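PDB 3JWH: Hen1 from Anabaena variabilis, which probably methylates the 2'-hydroxyl of the 3'-terminal nucleotide of RNA, with S-adenosylmethionine as methyl donor. Local coordinates for residues Q90-G102 with R119-A131. Residues are numbered along the deposited sequence; the frame is centred on the assembly and turned at random.
Sequences QGALTYQDKRFHG and RLGAFERVLFEFA. With SAH (S-adenosyl-L-homocysteine), chain C.
F130 slots its ring between Q96 and H101. On one face CB of Q96 sits almost exactly on the ring normal, 3.5 Å from the centroid of F130, a CH-pi contact; beyond CG the glutamine runs extended, carrying its amide on the same side out past the CD1 rim, its plane 20° from that of the ring. Over the other face, toward the rim, comes H101, its NE2 3.2 Å from CZ of F130 and the two rings inclined at 45°. The rim of the phenyl ring meets the backbone O of D97, 3.1 Å from CE2 of F130, and CD of K98, which the bend at chi2 swings up to the rim. CG of F130 stands anti to the backbone N (chi1 -173°), which sends the ring off the helix into the loop. With an alanine here, Q96 and H101 would probably lose the ring held between them, opening a gap between the loop and the end of the helix. One turn back, V126 forks against the loop backbone: CG2 lies 3.4 Å from O of T94, while CG1 faces O of L93 and meets the edge of the F100 ring. D97 CB lies over the centre of one F100 face, and the D97 carboxylate is held side-on by NE and NH2 of R99. Near the bound S-adenosyl-L-homocysteine, CB of L93 packs 3.5 Å from CD1 of F123, and the backbone N of L93 donates to N1 of the adenine. This loop leaves edge strand 86-90 of the Rossmann-like methyltransferase sheet and leads to strand 105-109, packing along helix 117-131; behind the contact, L93 and F123 rest on L36, and F100 on I34, two residues of strand 32-36.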
loop_
_atom_site.group_PDB
_atom_site.type_symbol
_atom_site.label_atom_id
_atom_site.label_comp_id
_atom_site.label_asym_id
_atom_site.label_seq_id
_atom_site.Cartn_x
_atom_site.Cartn_y
_atom_site.Cartn_z
ATOM N N GLN A 90 -10.024 -11.235 -6.385
ATOM C CA GLN A 90 -9.015 -12.242 -6.120
ATOM C C GLN A 90 -8.088 -12.206 -7.329
ATOM O O GLN A 90 -8.547 -12.142 -8.478
ATOM C CB GLN A 90 -9.618 -13.649 -5.962
ATOM C CG GLN A 90 -8.603 -14.713 -5.494
ATOM C CD GLN A 90 -7.631 -15.170 -6.586
ATOM O OE1 GLN A 90 -6.525 -15.645 -6.291
ATOM N NE2 GLN A 90 -8.044 -15.047 -7.846
ATOM N N GLY A 91 -6.788 -12.214 -7.066
ATOM C CA GLY A 91 -5.820 -12.189 -8.147
ATOM C C GLY A 91 -4.406 -12.006 -7.637
ATOM O O GLY A 91 -4.203 -11.458 -6.558
ATOM N N ALA A 92 -3.433 -12.481 -8.403
ATOM C CA ALA A 92 -2.028 -12.350 -8.054
ATOM C C ALA A 92 -1.550 -10.961 -8.472
ATOM O O ALA A 92 -2.028 -10.403 -9.457
ATOM C CB ALA A 92 -1.227 -13.413 -8.758
ATOM N N LEU A 93 -0.592 -10.411 -7.736
ATOM C CA LEU A 93 -0.092 -9.064 -8.016
ATOM C C LEU A 93 0.904 -9.020 -9.151
ATOM O O LEU A 93 1.229 -7.952 -9.666
ATOM C CB LEU A 93 0.560 -8.479 -6.761
ATOM C CG LEU A 93 -0.344 -8.335 -5.532
ATOM C CD1 LEU A 93 0.475 -7.880 -4.329
ATOM C CD2 LEU A 93 -1.455 -7.357 -5.835
ATOM N N THR A 94 1.379 -10.187 -9.549
ATOM C CA THR A 94 2.371 -10.269 -10.602
ATOM C C THR A 94 1.764 -10.386 -11.994
ATOM O O THR A 94 2.489 -10.482 -12.983
ATOM C CB THR A 94 3.294 -11.461 -10.347
ATOM O OG1 THR A 94 2.514 -12.659 -10.314
ATOM C CG2 THR A 94 4.008 -11.298 -9.011
ATOM N N TYR A 95 0.443 -10.370 -12.081
ATOM C CA TYR A 95 -0.219 -10.482 -13.372
ATOM C C TYR A 95 -0.863 -9.169 -13.812
ATOM O O TYR A 95 -1.504 -8.488 -13.016
ATOM C CB TYR A 95 -1.278 -11.572 -13.318
ATOM C CG TYR A 95 -2.063 -11.695 -14.599
ATOM C CD1 TYR A 95 -1.459 -12.154 -15.769
ATOM C CD2 TYR A 95 -3.414 -11.342 -14.642
ATOM C CE1 TYR A 95 -2.182 -12.263 -16.952
ATOM C CE2 TYR A 95 -4.150 -11.446 -15.821
ATOM C CZ TYR A 95 -3.529 -11.908 -16.972
ATOM O OH TYR A 95 -4.264 -12.020 -18.134
ATOM N N GLN A 96 -0.692 -8.828 -15.085
ATOM C CA GLN A 96 -1.245 -7.595 -15.631
ATOM C C GLN A 96 -2.745 -7.675 -15.798
ATOM O O GLN A 96 -3.236 -8.073 -16.857
ATOM C CB GLN A 96 -0.620 -7.281 -16.977
ATOM C CG GLN A 96 0.875 -7.407 -17.012
ATOM C CD GLN A 96 1.459 -6.744 -18.238
ATOM O OE1 GLN A 96 0.878 -6.809 -19.327
ATOM N NE2 GLN A 96 2.614 -6.100 -18.074
ATOM N N ASP A 97 -3.462 -7.278 -14.757
ATOM C CA ASP A 97 -4.917 -7.309 -14.743
ATOM C C ASP A 97 -5.460 -5.967 -15.214
ATOM O O ASP A 97 -5.113 -4.922 -14.658
ATOM C CB ASP A 97 -5.407 -7.592 -13.321
ATOM C CG ASP A 97 -6.845 -8.023 -13.275
ATOM O OD1 ASP A 97 -7.682 -7.389 -13.950
ATOM O OD2 ASP A 97 -7.152 -8.993 -12.547
ATOM N N LYS A 98 -6.321 -5.999 -16.229
ATOM C CA LYS A 98 -6.891 -4.778 -16.778
ATOM C C LYS A 98 -7.736 -4.030 -15.751
ATOM O O LYS A 98 -8.038 -2.857 -15.935
ATOM C CB LYS A 98 -7.729 -5.094 -18.029
ATOM C CG LYS A 98 -6.973 -5.917 -19.078
ATOM C CD LYS A 98 -5.681 -5.241 -19.554
ATOM C CE LYS A 98 -5.960 -4.039 -20.456
ATOM N NZ LYS A 98 -4.706 -3.405 -20.966
ATOM N N ARG A 99 -8.120 -4.709 -14.676
ATOM C CA ARG A 99 -8.910 -4.075 -13.621
ATOM C C ARG A 99 -8.051 -3.196 -12.689
ATOM O O ARG A 99 -8.580 -2.543 -11.784
ATOM C CB ARG A 99 -9.634 -5.136 -12.794
ATOM C CG ARG A 99 -10.766 -5.836 -13.515
ATOM C CD ARG A 99 -11.268 -7.025 -12.708
ATOM N NE ARG A 99 -10.242 -8.056 -12.561
ATOM C CZ ARG A 99 -10.425 -9.218 -11.937
ATOM N NH1 ARG A 99 -11.603 -9.513 -11.399
ATOM N NH2 ARG A 99 -9.424 -10.080 -11.840
ATOM N N PHE A 100 -6.740 -3.184 -12.916
ATOM C CA PHE A 100 -5.813 -2.384 -12.115
ATOM C C PHE A 100 -5.634 -0.971 -12.698
ATOM O O PHE A 100 -4.902 -0.158 -12.137
ATOM C CB PHE A 100 -4.433 -3.043 -12.060
ATOM C CG PHE A 100 -4.385 -4.357 -11.326
ATOM C CD1 PHE A 100 -5.500 -4.874 -10.682
ATOM C CD2 PHE A 100 -3.194 -5.078 -11.289
ATOM C CE1 PHE A 100 -5.436 -6.101 -10.009
ATOM C CE2 PHE A 100 -3.110 -6.305 -10.621
ATOM C CZ PHE A 100 -4.230 -6.820 -9.980
ATOM N N HIS A 101 -6.292 -0.677 -13.818
ATOM C CA HIS A 101 -6.170 0.635 -14.471
ATOM C C HIS A 101 -7.122 1.713 -13.978
ATOM O O HIS A 101 -8.164 1.434 -13.386
ATOM C CB HIS A 101 -6.417 0.527 -15.990
ATOM C CG HIS A 101 -5.361 -0.216 -16.743
ATOM N ND1 HIS A 101 -4.031 0.140 -16.708
ATOM C CD2 HIS A 101 -5.450 -1.260 -17.607
ATOM C CE1 HIS A 101 -3.344 -0.649 -17.518
ATOM N NE2 HIS A 101 -4.181 -1.507 -18.077
ATOM N N GLY A 102 -6.753 2.954 -14.274
ATOM C CA GLY A 102 -7.589 4.089 -13.955
ATOM C C GLY A 102 -7.717 4.622 -12.551
ATOM O O GLY A 102 -8.565 5.486 -12.335
ATOM N N ARG A 119 9.087 -12.778 -8.155
ATOM C CA ARG A 119 7.762 -12.166 -8.038
ATOM C C ARG A 119 7.833 -10.656 -7.831
ATOM O O ARG A 119 6.922 -9.923 -8.223
ATOM C CB ARG A 119 6.976 -12.776 -6.879
ATOM C CG ARG A 119 6.346 -14.124 -7.165
ATOM C CD ARG A 119 5.417 -14.553 -6.039
ATOM N NE ARG A 119 4.870 -15.879 -6.292
ATOM C CZ ARG A 119 4.161 -16.585 -5.417
ATOM N NH1 ARG A 119 3.896 -16.099 -4.212
ATOM N NH2 ARG A 119 3.725 -17.792 -5.747
ATOM N N LEU A 120 8.911 -10.189 -7.213
ATOM C CA LEU A 120 9.073 -8.766 -6.952
ATOM C C LEU A 120 9.228 -7.996 -8.265
ATOM O O LEU A 120 8.521 -7.016 -8.512
ATOM C CB LEU A 120 10.289 -8.532 -6.040
ATOM C CG LEU A 120 10.597 -7.098 -5.590
ATOM C CD1 LEU A 120 9.392 -6.505 -4.857
ATOM C CD2 LEU A 120 11.824 -7.109 -4.685
ATOM N N GLY A 121 10.152 -8.448 -9.102
ATOM C CA GLY A 121 10.370 -7.798 -10.381
ATOM C C GLY A 121 9.107 -7.721 -11.226
ATOM O O GLY A 121 8.829 -6.681 -11.837
ATOM N N ALA A 122 8.333 -8.802 -11.262
ATOM C CA ALA A 122 7.103 -8.811 -12.053
ATOM C C ALA A 122 6.083 -7.842 -11.456
ATOM O O ALA A 122 5.390 -7.129 -12.169
ATOM C CB ALA A 122 6.520 -10.226 -12.124
ATOM N N PHE A 123 5.991 -7.822 -10.133
ATOM C CA PHE A 123 5.057 -6.928 -9.470
ATOM C C PHE A 123 5.416 -5.475 -9.772
ATOM O O PHE A 123 4.535 -4.638 -9.969
ATOM C CB PHE A 123 5.085 -7.177 -7.962
ATOM C CG PHE A 123 4.287 -6.193 -7.175
ATOM C CD1 PHE A 123 2.939 -5.989 -7.452
ATOM C CD2 PHE A 123 4.883 -5.449 -6.168
ATOM C CE1 PHE A 123 2.198 -5.057 -6.739
ATOM C CE2 PHE A 123 4.143 -4.508 -5.442
ATOM C CZ PHE A 123 2.798 -4.311 -5.730
ATOM N N GLU A 124 6.714 -5.186 -9.818
ATOM C CA GLU A 124 7.188 -3.831 -10.095
ATOM C C GLU A 124 6.698 -3.321 -11.441
ATOM O O GLU A 124 6.289 -2.173 -11.549
ATOM C CB GLU A 124 8.722 -3.761 -10.048
ATOM C CG GLU A 124 9.312 -3.759 -8.638
ATOM C CD GLU A 124 10.812 -4.052 -8.619
ATOM O OE1 GLU A 124 11.435 -4.047 -9.706
ATOM O OE2 GLU A 124 11.367 -4.280 -7.521
ATOM N N ARG A 125 6.753 -4.166 -12.469
ATOM C CA ARG A 125 6.284 -3.772 -13.792
ATOM C C ARG A 125 4.779 -3.624 -13.776
ATOM O O ARG A 125 4.243 -2.624 -14.242
ATOM C CB ARG A 125 6.699 -4.793 -14.848
ATOM C CG ARG A 125 8.156 -4.660 -15.270
ATOM C CD ARG A 125 8.443 -5.542 -16.462
ATOM N NE ARG A 125 8.217 -6.946 -16.136
ATOM C CZ ARG A 125 9.005 -7.661 -15.341
ATOM N NH1 ARG A 125 10.082 -7.103 -14.795
ATOM N NH2 ARG A 125 8.716 -8.933 -15.090
ATOM N N VAL A 126 4.095 -4.621 -13.234
ATOM C CA VAL A 126 2.651 -4.566 -13.146
ATOM C C VAL A 126 2.214 -3.236 -12.529
ATOM O O VAL A 126 1.299 -2.573 -13.019
ATOM C CB VAL A 126 2.114 -5.707 -12.270
ATOM C CG1 VAL A 126 0.605 -5.567 -12.091
ATOM C CG2 VAL A 126 2.463 -7.043 -12.897
ATOM N N LEU A 127 2.894 -2.840 -11.459
ATOM C CA LEU A 127 2.556 -1.620 -10.749
ATOM C C LEU A 127 3.067 -0.295 -11.337
ATOM O O LEU A 127 2.291 0.644 -11.546
ATOM C CB LEU A 127 3.026 -1.752 -9.290
ATOM C CG LEU A 127 3.011 -0.519 -8.386
ATOM C CD1 LEU A 127 1.586 -0.063 -8.107
ATOM C CD2 LEU A 127 3.712 -0.880 -7.084
ATOM N N PHE A 128 4.362 -0.209 -11.607
ATOM C CA PHE A 128 4.923 1.036 -12.115
ATOM C C PHE A 128 4.945 1.224 -13.627
ATOM O O PHE A 128 5.290 2.297 -14.105
ATOM C CB PHE A 128 6.331 1.220 -11.544
ATOM C CG PHE A 128 6.363 1.364 -10.043
ATOM C CD1 PHE A 128 5.877 2.521 -9.431
ATOM C CD2 PHE A 128 6.881 0.349 -9.244
ATOM C CE1 PHE A 128 5.910 2.662 -8.044
ATOM C CE2 PHE A 128 6.916 0.480 -7.860
ATOM C CZ PHE A 128 6.431 1.639 -7.258
ATOM N N GLU A 129 4.556 0.194 -14.374
ATOM C CA GLU A 129 4.560 0.252 -15.837
ATOM C C GLU A 129 3.156 0.023 -16.384
ATOM O O GLU A 129 2.597 0.885 -17.070
ATOM C CB GLU A 129 5.530 -0.807 -16.378
ATOM C CG GLU A 129 5.934 -0.674 -17.838
ATOM C CD GLU A 129 6.964 -1.727 -18.231
ATOM O OE1 GLU A 129 8.134 -1.602 -17.809
ATOM O OE2 GLU A 129 6.602 -2.694 -18.940
ATOM N N PHE A 130 2.580 -1.132 -16.054
ATOM C CA PHE A 130 1.239 -1.482 -16.497
ATOM C C PHE A 130 0.152 -0.543 -15.939
ATOM O O PHE A 130 -0.430 0.253 -16.681
ATOM C CB PHE A 130 0.936 -2.935 -16.105
ATOM C CG PHE A 130 -0.359 -3.451 -16.651
ATOM C CD1 PHE A 130 -0.530 -3.619 -18.028
ATOM C CD2 PHE A 130 -1.418 -3.754 -15.804
ATOM C CE1 PHE A 130 -1.740 -4.080 -18.553
ATOM C CE2 PHE A 130 -2.634 -4.215 -16.317
ATOM C CZ PHE A 130 -2.794 -4.379 -17.700
ATOM N N ALA A 131 -0.140 -0.641 -14.639
ATOM C CA ALA A 131 -1.169 0.210 -14.037
ATOM C C ALA A 131 -0.749 1.674 -14.127
ATOM O O ALA A 131 -1.482 2.523 -14.627
ATOM C CB ALA A 131 -1.393 -0.189 -12.580
HETATM N N SAH C . -1.934 -5.009 3.708
HETATM C CA SAH C . -2.601 -5.809 4.747
HETATM C CB SAH C . -1.658 -6.920 5.214
HETATM C CG SAH C . -1.234 -7.791 4.032
HETATM S SD SAH C . -0.050 -9.119 4.465
HETATM C C SAH C . -2.942 -4.917 5.942
HETATM O O SAH C . -2.106 -4.883 6.870
HETATM O OXT SAH C . -4.028 -4.296 5.900
HETATM C "C5'" SAH C . 0.452 -9.556 2.761
HETATM C "C4'" SAH C . -0.764 -9.697 1.844
HETATM O "O4'" SAH C . -0.308 -9.778 0.483
HETATM C "C3'" SAH C . -1.513 -10.998 2.148
HETATM O "O3'" SAH C . -2.920 -10.801 1.986
HETATM C "C2'" SAH C . -0.973 -11.920 1.055
HETATM O "O2'" SAH C . -1.938 -12.940 0.781
HETATM C "C1'" SAH C . -0.949 -10.922 -0.100
HETATM N N9 SAH C . -0.134 -11.403 -1.236
HETATM C C8 SAH C . 1.083 -11.935 -1.151
HETATM N N7 SAH C . 1.530 -12.222 -2.370
HETATM C C5 SAH C . 0.591 -11.872 -3.243
HETATM C C6 SAH C . 0.483 -11.931 -4.623
HETATM N N6 SAH C . 1.473 -12.437 -5.356
HETATM N N1 SAH C . -0.633 -11.485 -5.206
HETATM C C2 SAH C . -1.630 -10.991 -4.484
HETATM N N3 SAH C . -1.562 -10.922 -3.169
HETATM C C4 SAH C . -0.473 -11.350 -2.519
#